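Local structure of similarities with probable monooxygenase (Photorhabdus luminescens, 4HB9) at residues N210-V213 / W219-I222. The protein binds flavin-adenine dinucleotide and is probably an FAD-dependent monooxygenase of the aromatic ring hydroxylase type. Numbering follows the deposited sequence.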
loop_
_atom_site.group_PDB
_atom_site.type_symbol
_atom_site.label_atom_id
_atom_site.label_comp_id
_atom_site.label_asym_id
_atom_site.label_seq_id
_atom_site.Cartn_x
_atom_site.Cartn_y
_atom_site.Cartn_z
ATOM N N ASN A 210 -17.987 7.175 4.169
ATOM C CA ASN A 210 -19.255 6.620 4.614
ATOM C C ASN A 210 -19.143 5.116 4.717
ATOM O O ASN A 210 -18.496 4.475 3.882
ATOM C CB ASN A 210 -20.383 6.947 3.636
ATOM C CG ASN A 210 -20.491 8.435 3.323
ATOM O OD1 ASN A 210 -20.843 9.225 4.169
ATOM N ND2 ASN A 210 -20.165 8.809 2.108
ATOM N N SER A 211 -19.796 4.561 5.731
ATOM C CA SER A 211 -19.960 3.127 5.856
ATOM C C SER A 211 -21.421 2.738 5.845
ATOM O O SER A 211 -22.212 3.339 6.558
ATOM C CB SER A 211 -19.321 2.669 7.150
ATOM O OG SER A 211 -17.935 2.484 6.942
ATOM N N ILE A 212 -21.770 1.738 5.034
ATOM C CA ILE A 212 -23.105 1.230 4.969
ATOM C C ILE A 212 -23.118 -0.061 5.733
ATOM O O ILE A 212 -22.382 -1.004 5.391
ATOM C CB ILE A 212 -23.558 0.962 3.533
ATOM C CG1 ILE A 212 -23.344 2.197 2.646
ATOM C CG2 ILE A 212 -24.989 0.465 3.511
ATOM C CD1 ILE A 212 -23.889 3.506 3.156
ATOM N N VAL A 213 -23.956 -0.099 6.765
ATOM C CA VAL A 213 -24.051 -1.255 7.649
ATOM C C VAL A 213 -25.404 -1.916 7.494
ATOM O O VAL A 213 -26.385 -1.463 8.098
ATOM C CB VAL A 213 -23.853 -0.874 9.128
ATOM C CG1 VAL A 213 -23.736 -2.138 9.978
ATOM C CG2 VAL A 213 -22.610 -0.028 9.302
ATOM N N TRP A 219 -20.712 -5.452 4.226
ATOM C CA TRP A 219 -20.445 -4.052 4.507
ATOM C C TRP A 219 -20.130 -3.328 3.212
ATOM O O TRP A 219 -19.572 -3.940 2.313
ATOM C CB TRP A 219 -19.221 -3.996 5.419
ATOM C CG TRP A 219 -18.931 -2.711 6.098
ATOM C CD1 TRP A 219 -18.303 -1.621 5.575
ATOM C CD2 TRP A 219 -19.176 -2.416 7.467
ATOM N NE1 TRP A 219 -18.176 -0.645 6.530
ATOM C CE2 TRP A 219 -18.697 -1.118 7.708
ATOM C CE3 TRP A 219 -19.757 -3.128 8.518
ATOM C CZ2 TRP A 219 -18.778 -0.517 8.959
ATOM C CZ3 TRP A 219 -19.823 -2.536 9.757
ATOM C CH2 TRP A 219 -19.344 -1.252 9.973
ATOM N N LEU A 220 -20.411 -2.036 3.151
ATOM C CA LEU A 220 -19.978 -1.200 2.001
ATOM C C LEU A 220 -19.326 0.069 2.507
ATOM O O LEU A 220 -19.933 0.854 3.274
ATOM C CB LEU A 220 -21.117 -0.856 1.062
ATOM C CG LEU A 220 -20.709 -0.178 -0.255
ATOM C CD1 LEU A 220 -20.090 -1.170 -1.251
ATOM C CD2 LEU A 220 -21.930 0.440 -0.909
ATOM N N PHE A 221 -18.060 0.240 2.126
ATOM C CA PHE A 221 -17.272 1.391 2.529
ATOM C C PHE A 221 -17.181 2.313 1.313
ATOM O O PHE A 221 -16.963 1.832 0.202
ATOM C CB PHE A 221 -15.890 0.957 3.041
ATOM C CG PHE A 221 -15.011 2.107 3.407
ATOM C CD1 PHE A 221 -15.331 2.916 4.493
ATOM C CD2 PHE A 221 -13.904 2.440 2.637
ATOM C CE1 PHE A 221 -14.554 4.016 4.812
ATOM C CE2 PHE A 221 -13.112 3.538 2.954
ATOM C CZ PHE A 221 -13.432 4.316 4.056
ATOM N N ILE A 222 -17.375 3.614 1.510
ATOM C CA ILE A 222 -17.310 4.587 0.414
ATOM C C ILE A 222 -16.334 5.713 0.752
ATOM O O ILE A 222 -16.438 6.330 1.809
ATOM C CB ILE A 222 -18.692 5.202 0.138
ATOM C CG1 ILE A 222 -19.684 4.097 -0.242
ATOM C CG2 ILE A 222 -18.623 6.259 -0.963
ATOM C CD1 ILE A 222 -21.125 4.542 -0.321
#
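Over one face of the Trp219 indole sit Val213 CG2 and Ile212 O, both displaced toward the rim. Val213 CG2 lies 3.8 Å from the centroid of the six-membered ring and 23° off its normal, a CH-pi contact. At the indole edge, Trp219 NE1 gives a weak, bent hydrogen bond to Ser211 OG (3.2 Å, 144° at the hydrogen). With CG anti to the backbone N (chi1 -166°), the end of the indole comes nearer to 210-213, reaching Ser211 and Val213. Ser211 OG also lies at the Phe221 ring edge, in plane, 3.6 Å from Phe221 CD1, so the hydroxyl oxygen touches the edges of both rings. The strand axes approach to 4.7 Å in an antiparallel beta hairpin of the mixed sheet of this FAD-binding, monooxygenase-like fold, with strand 79-81 flanking 210-212 and strand 240-251 flanking 218-228. Asn210–Ile222 and Ile212–Leu220 are hydrogen-bonded pairs, Ile212 N to Leu220 O being shortest at 2.7 Å, with non-hydrogen-bonded Ser211–Phe221 between them. On the opposite sheet face, Ile212 and Leu220 run side by side (CB to CB 3.9 Å), and Leu282 of helix 280-287 touches both, and Ile222. The buried Asn210 amide is satisfied by Arg79 NE at OD1 and Asn203 O at ND2.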